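Local coordinates for starch synthase I (Hordeum vulgare, PDB 4HLN), which belongs to the starch synthases, plant enzymes of the glycosyltransferase GT-B type, built from two Rossmann-like domains, at residues 420-432 with 506-518. Numbering follows the deposited sequence.
Sequences GKAKCKAELQREL and PVSHRITAGCDIL
In the C-terminal Rossmann-like domain, helix 420-432 packs along helix 506-514 and the turn into strand 517-518, with Leu428 set on Gly514. The segment axes approach to 8.4 Å at 125°, and the nearest CA pair is Lys425 CA and Gly514 CA, 3.9 Å apart. Without a side chain at Gly514, Leu428 CD2 lies 3.6 Å from Gly514 CA, while Leu428 CD1 faces Ile511 CG1. Two lysines one helical turn apart grip the exit of the second helix. Lys421 bends only at its last torsion (chi4 65°), which brings NZ to 2.8 Å from Ala513 O, above the carbonyl plane; a weak bond goes on to Cys515 O, and Thr539 is a further partner. Since Asp516 leads into strand 517-518, one of the two middle strands of a parallel six-stranded sheet, the extended Lys425 ties the helix to the sheet: its NZ forms a salt bridge with the syn lone pair of Asp516 OD2 at 2.8 Å and also bonds the carbonyls of Val440 and Glu438. At the other end, Glu431 OE2 makes a salt bridge to Arg510 NH1 at 2.8 Å, near the guanidinium plane at its edge, with carboxylate and guanidinium planes 39° apart. Pro506 O lies over one face of that guanidinium, and Arg510 NE bonds Cys408 O.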
loop_
_atom_site.group_PDB
_atom_site.type_symbol
_atom_site.label_atom_id
_atom_site.label_comp_id
_atom_site.label_asym_id
_atom_site.label_seq_id
_atom_site.Cartn_x
_atom_site.Cartn_y
_atom_site.Cartn_z
ATOM N N GLY A 420 9.606 14.486 -27.508
ATOM C CA GLY A 420 9.785 13.056 -27.629
ATOM C C GLY A 420 8.516 12.296 -27.299
ATOM O O GLY A 420 8.276 11.198 -27.814
ATOM N N LYS A 421 7.692 12.874 -26.438
ATOM C CA LYS A 421 6.479 12.191 -26.025
ATOM C C LYS A 421 5.486 12.096 -27.190
ATOM O O LYS A 421 4.796 11.085 -27.362
ATOM C CB LYS A 421 5.858 12.874 -24.806
ATOM C CG LYS A 421 4.855 12.008 -24.083
ATOM C CD LYS A 421 4.069 12.792 -23.033
ATOM C CE LYS A 421 2.850 12.007 -22.533
ATOM N NZ LYS A 421 3.210 10.763 -21.801
ATOM N N ALA A 422 5.443 13.137 -28.014
ATOM C CA ALA A 422 4.592 13.124 -29.204
ATOM C C ALA A 422 4.969 11.995 -30.169
ATOM O O ALA A 422 4.101 11.327 -30.725
ATOM C CB ALA A 422 4.652 14.466 -29.909
ATOM N N LYS A 423 6.271 11.805 -30.370
ATOM C CA LYS A 423 6.780 10.710 -31.177
ATOM C C LYS A 423 6.423 9.344 -30.580
ATOM O O LYS A 423 6.043 8.423 -31.303
ATOM C CB LYS A 423 8.288 10.856 -31.360
ATOM C CG LYS A 423 8.690 12.251 -31.789
ATOM C CD LYS A 423 10.122 12.315 -32.272
ATOM C CE LYS A 423 10.527 13.771 -32.524
ATOM N NZ LYS A 423 11.928 13.930 -33.027
ATOM N N CYS A 424 6.528 9.217 -29.263
ATOM C CA CYS A 424 6.143 7.978 -28.603
ATOM C C CYS A 424 4.687 7.662 -28.881
ATOM O O CYS A 424 4.345 6.522 -29.195
ATOM C CB CYS A 424 6.432 8.026 -27.085
ATOM S SG CYS A 424 8.235 7.907 -26.671
ATOM N N LYS A 425 3.836 8.677 -28.778
ATOM C CA LYS A 425 2.406 8.502 -29.036
ATOM C C LYS A 425 2.129 8.027 -30.455
ATOM O O LYS A 425 1.264 7.171 -30.679
ATOM C CB LYS A 425 1.643 9.807 -28.802
ATOM C CG LYS A 425 0.138 9.670 -28.985
ATOM C CD LYS A 425 -0.526 11.028 -28.941
ATOM C CE LYS A 425 -2.029 10.922 -29.023
ATOM N NZ LYS A 425 -2.650 12.229 -28.705
ATOM N N ALA A 426 2.852 8.602 -31.410
ATOM C CA ALA A 426 2.651 8.277 -32.803
ATOM C C ALA A 426 3.100 6.845 -33.010
ATOM O O ALA A 426 2.400 6.040 -33.627
ATOM C CB ALA A 426 3.432 9.217 -33.667
ATOM N N GLU A 427 4.267 6.530 -32.455
ATOM C CA GLU A 427 4.828 5.199 -32.580
ATOM C C GLU A 427 3.972 4.160 -31.875
ATOM O O GLU A 427 3.968 2.987 -32.237
ATOM C CB GLU A 427 6.251 5.177 -32.040
ATOM C CG GLU A 427 7.255 5.747 -33.013
ATOM C CD GLU A 427 7.170 5.076 -34.380
ATOM O OE1 GLU A 427 7.669 3.933 -34.514
ATOM O OE2 GLU A 427 6.594 5.686 -35.313
ATOM N N LEU A 428 3.240 4.603 -30.868
ATOM C CA LEU A 428 2.366 3.710 -30.144
ATOM C C LEU A 428 1.097 3.473 -30.946
ATOM O O LEU A 428 0.646 2.339 -31.069
ATOM C CB LEU A 428 2.048 4.279 -28.754
ATOM C CG LEU A 428 1.064 3.483 -27.890
ATOM C CD1 LEU A 428 1.620 2.098 -27.545
ATOM C CD2 LEU A 428 0.708 4.265 -26.632
ATOM N N GLN A 429 0.516 4.537 -31.492
ATOM C CA GLN A 429 -0.656 4.376 -32.347
ATOM C C GLN A 429 -0.318 3.417 -33.478
ATOM O O GLN A 429 -1.114 2.540 -33.828
ATOM C CB GLN A 429 -1.124 5.717 -32.902
ATOM C CG GLN A 429 -1.816 6.565 -31.853
ATOM C CD GLN A 429 -1.903 8.025 -32.236
ATOM O OE1 GLN A 429 -1.011 8.563 -32.898
ATOM N NE2 GLN A 429 -2.978 8.685 -31.808
ATOM N N ARG A 430 0.884 3.556 -34.023
ATOM C CA ARG A 430 1.299 2.685 -35.109
ATOM C C ARG A 430 1.375 1.223 -34.671
ATOM O O ARG A 430 0.812 0.340 -35.317
ATOM C CB ARG A 430 2.612 3.170 -35.728
ATOM C CG ARG A 430 2.464 4.498 -36.487
ATOM C CD ARG A 430 3.676 4.790 -37.368
ATOM N NE ARG A 430 4.236 6.111 -37.082
ATOM C CZ ARG A 430 3.989 7.205 -37.794
ATOM N NH1 ARG A 430 3.195 7.147 -38.842
ATOM N NH2 ARG A 430 4.539 8.359 -37.457
ATOM N N GLU A 431 2.048 0.969 -33.559
ATOM C CA GLU A 431 2.142 -0.378 -33.017
ATOM C C GLU A 431 0.763 -1.018 -32.754
ATOM O O GLU A 431 0.599 -2.232 -32.867
ATOM C CB GLU A 431 2.940 -0.327 -31.727
ATOM C CG GLU A 431 3.460 -1.653 -31.231
ATOM C CD GLU A 431 4.260 -1.501 -29.932
ATOM O OE1 GLU A 431 4.550 -0.341 -29.536
ATOM O OE2 GLU A 431 4.599 -2.535 -29.310
ATOM N N LEU A 432 -0.225 -0.203 -32.405
ATOM C CA LEU A 432 -1.540 -0.724 -32.043
ATOM C C LEU A 432 -2.505 -0.724 -33.225
ATOM O O LEU A 432 -3.587 -1.310 -33.154
ATOM C CB LEU A 432 -2.140 0.073 -30.882
ATOM C CG LEU A 432 -1.312 0.068 -29.600
ATOM C CD1 LEU A 432 -1.804 1.085 -28.601
ATOM C CD2 LEU A 432 -1.300 -1.307 -28.984
ATOM N N PRO A 506 7.617 -4.344 -21.544
ATOM C CA PRO A 506 7.992 -3.367 -22.575
ATOM C C PRO A 506 6.792 -2.612 -23.149
ATOM O O PRO A 506 6.874 -1.394 -23.367
ATOM C CB PRO A 506 8.647 -4.237 -23.647
ATOM C CG PRO A 506 9.247 -5.376 -22.853
ATOM C CD PRO A 506 8.218 -5.668 -21.792
ATOM N N VAL A 507 5.690 -3.318 -23.384
ATOM C CA VAL A 507 4.509 -2.664 -23.932
ATOM C C VAL A 507 3.846 -1.736 -22.915
ATOM O O VAL A 507 3.290 -0.693 -23.273
ATOM C CB VAL A 507 3.488 -3.671 -24.482
ATOM C CG1 VAL A 507 2.190 -2.963 -24.844
ATOM C CG2 VAL A 507 4.060 -4.388 -25.713
ATOM N N SER A 508 3.916 -2.102 -21.643
ATOM C CA SER A 508 3.342 -1.256 -20.615
ATOM C C SER A 508 4.131 0.054 -20.486
ATOM O O SER A 508 3.549 1.115 -20.226
ATOM C CB SER A 508 3.241 -1.996 -19.283
ATOM O OG SER A 508 4.522 -2.357 -18.812
ATOM N N HIS A 509 5.445 -0.010 -20.691
ATOM C CA HIS A 509 6.269 1.201 -20.657
ATOM C C HIS A 509 5.862 2.126 -21.807
ATOM O O HIS A 509 5.700 3.333 -21.621
ATOM C CB HIS A 509 7.772 0.872 -20.744
ATOM C CG HIS A 509 8.389 0.456 -19.438
ATOM N ND1 HIS A 509 9.330 1.221 -18.783
ATOM C CD2 HIS A 509 8.208 -0.648 -18.673
ATOM C CE1 HIS A 509 9.688 0.617 -17.663
ATOM N NE2 HIS A 509 9.026 -0.522 -17.575
ATOM N N ARG A 510 5.689 1.554 -22.997
ATOM C CA ARG A 510 5.312 2.336 -24.175
ATOM C C ARG A 510 3.908 2.913 -24.083
ATOM O O ARG A 510 3.649 4.011 -24.587
ATOM C CB ARG A 510 5.418 1.493 -25.430
ATOM C CG ARG A 510 6.791 1.478 -26.036
ATOM C CD ARG A 510 6.855 0.458 -27.151
ATOM N NE ARG A 510 7.912 -0.496 -26.860
ATOM C CZ ARG A 510 7.809 -1.809 -27.014
ATOM N NH1 ARG A 510 6.683 -2.339 -27.477
ATOM N NH2 ARG A 510 8.846 -2.585 -26.715
ATOM N N ILE A 511 2.998 2.175 -23.452
ATOM C CA ILE A 511 1.664 2.704 -23.229
ATOM C C ILE A 511 1.750 3.883 -22.281
ATOM O O ILE A 511 1.172 4.938 -22.532
ATOM C CB ILE A 511 0.704 1.650 -22.671
ATOM C CG1 ILE A 511 0.203 0.766 -23.807
ATOM C CG2 ILE A 511 -0.481 2.313 -21.993
ATOM C CD1 ILE A 511 -0.358 -0.533 -23.337
ATOM N N THR A 512 2.500 3.708 -21.202
ATOM C CA THR A 512 2.624 4.758 -20.202
ATOM C C THR A 512 3.151 6.027 -20.845
ATOM O O THR A 512 2.631 7.118 -20.602
ATOM C CB THR A 512 3.546 4.328 -19.063
ATOM O OG1 THR A 512 3.032 3.126 -18.493
ATOM C CG2 THR A 512 3.619 5.400 -17.985
ATOM N N ALA A 513 4.172 5.877 -21.685
ATOM C CA ALA A 513 4.758 7.030 -22.357
ATOM C C ALA A 513 3.869 7.578 -23.466
ATOM O O ALA A 513 3.786 8.787 -23.636
ATOM C CB ALA A 513 6.162 6.701 -22.893
ATOM N N GLY A 514 3.203 6.693 -24.209
ATOM C CA GLY A 514 2.443 7.099 -25.382
ATOM C C GLY A 514 1.132 7.809 -25.100
ATOM O O GLY A 514 0.792 8.783 -25.779
ATOM N N CYS A 515 0.406 7.324 -24.093
ATOM C CA CYS A 515 -0.904 7.869 -23.722
ATOM C C CYS A 515 -0.848 9.258 -23.121
ATOM O O CYS A 515 0.151 9.654 -22.518
ATOM C CB CYS A 515 -1.602 6.962 -22.708
ATOM S SG CYS A 515 -2.047 5.354 -23.349
ATOM N N ASP A 516 -1.958 9.975 -23.258
ATOM C CA ASP A 516 -2.082 11.314 -22.705
ATOM C C ASP A 516 -2.642 11.217 -21.302
ATOM O O ASP A 516 -2.248 11.971 -20.407
ATOM C CB ASP A 516 -2.986 12.169 -23.592
ATOM C CG ASP A 516 -2.469 12.268 -25.024
ATOM O OD1 ASP A 516 -1.300 12.686 -25.213
ATOM O OD2 ASP A 516 -3.223 11.898 -25.954
ATOM N N ILE A 517 -3.551 10.259 -21.127
ATOM C CA ILE A 517 -4.217 10.011 -19.859
ATOM C C ILE A 517 -4.105 8.545 -19.491
ATOM O O ILE A 517 -4.174 7.674 -20.354
ATOM C CB ILE A 517 -5.710 10.340 -19.958
ATOM C CG1 ILE A 517 -5.897 11.806 -20.337
ATOM C CG2 ILE A 517 -6.460 9.975 -18.658
ATOM C CD1 ILE A 517 -7.317 12.140 -20.654
ATOM N N LEU A 518 -3.929 8.275 -18.203
ATOM C CA LEU A 518 -3.936 6.908 -17.721
ATOM C C LEU A 518 -5.043 6.796 -16.711
ATOM O O LEU A 518 -5.221 7.676 -15.871
ATOM C CB LEU A 518 -2.603 6.559 -17.089
ATOM C CG LEU A 518 -2.277 5.070 -17.078
ATOM C CD1 LEU A 518 -1.824 4.623 -18.456
ATOM C CD2 LEU A 518 -1.192 4.785 -16.049
#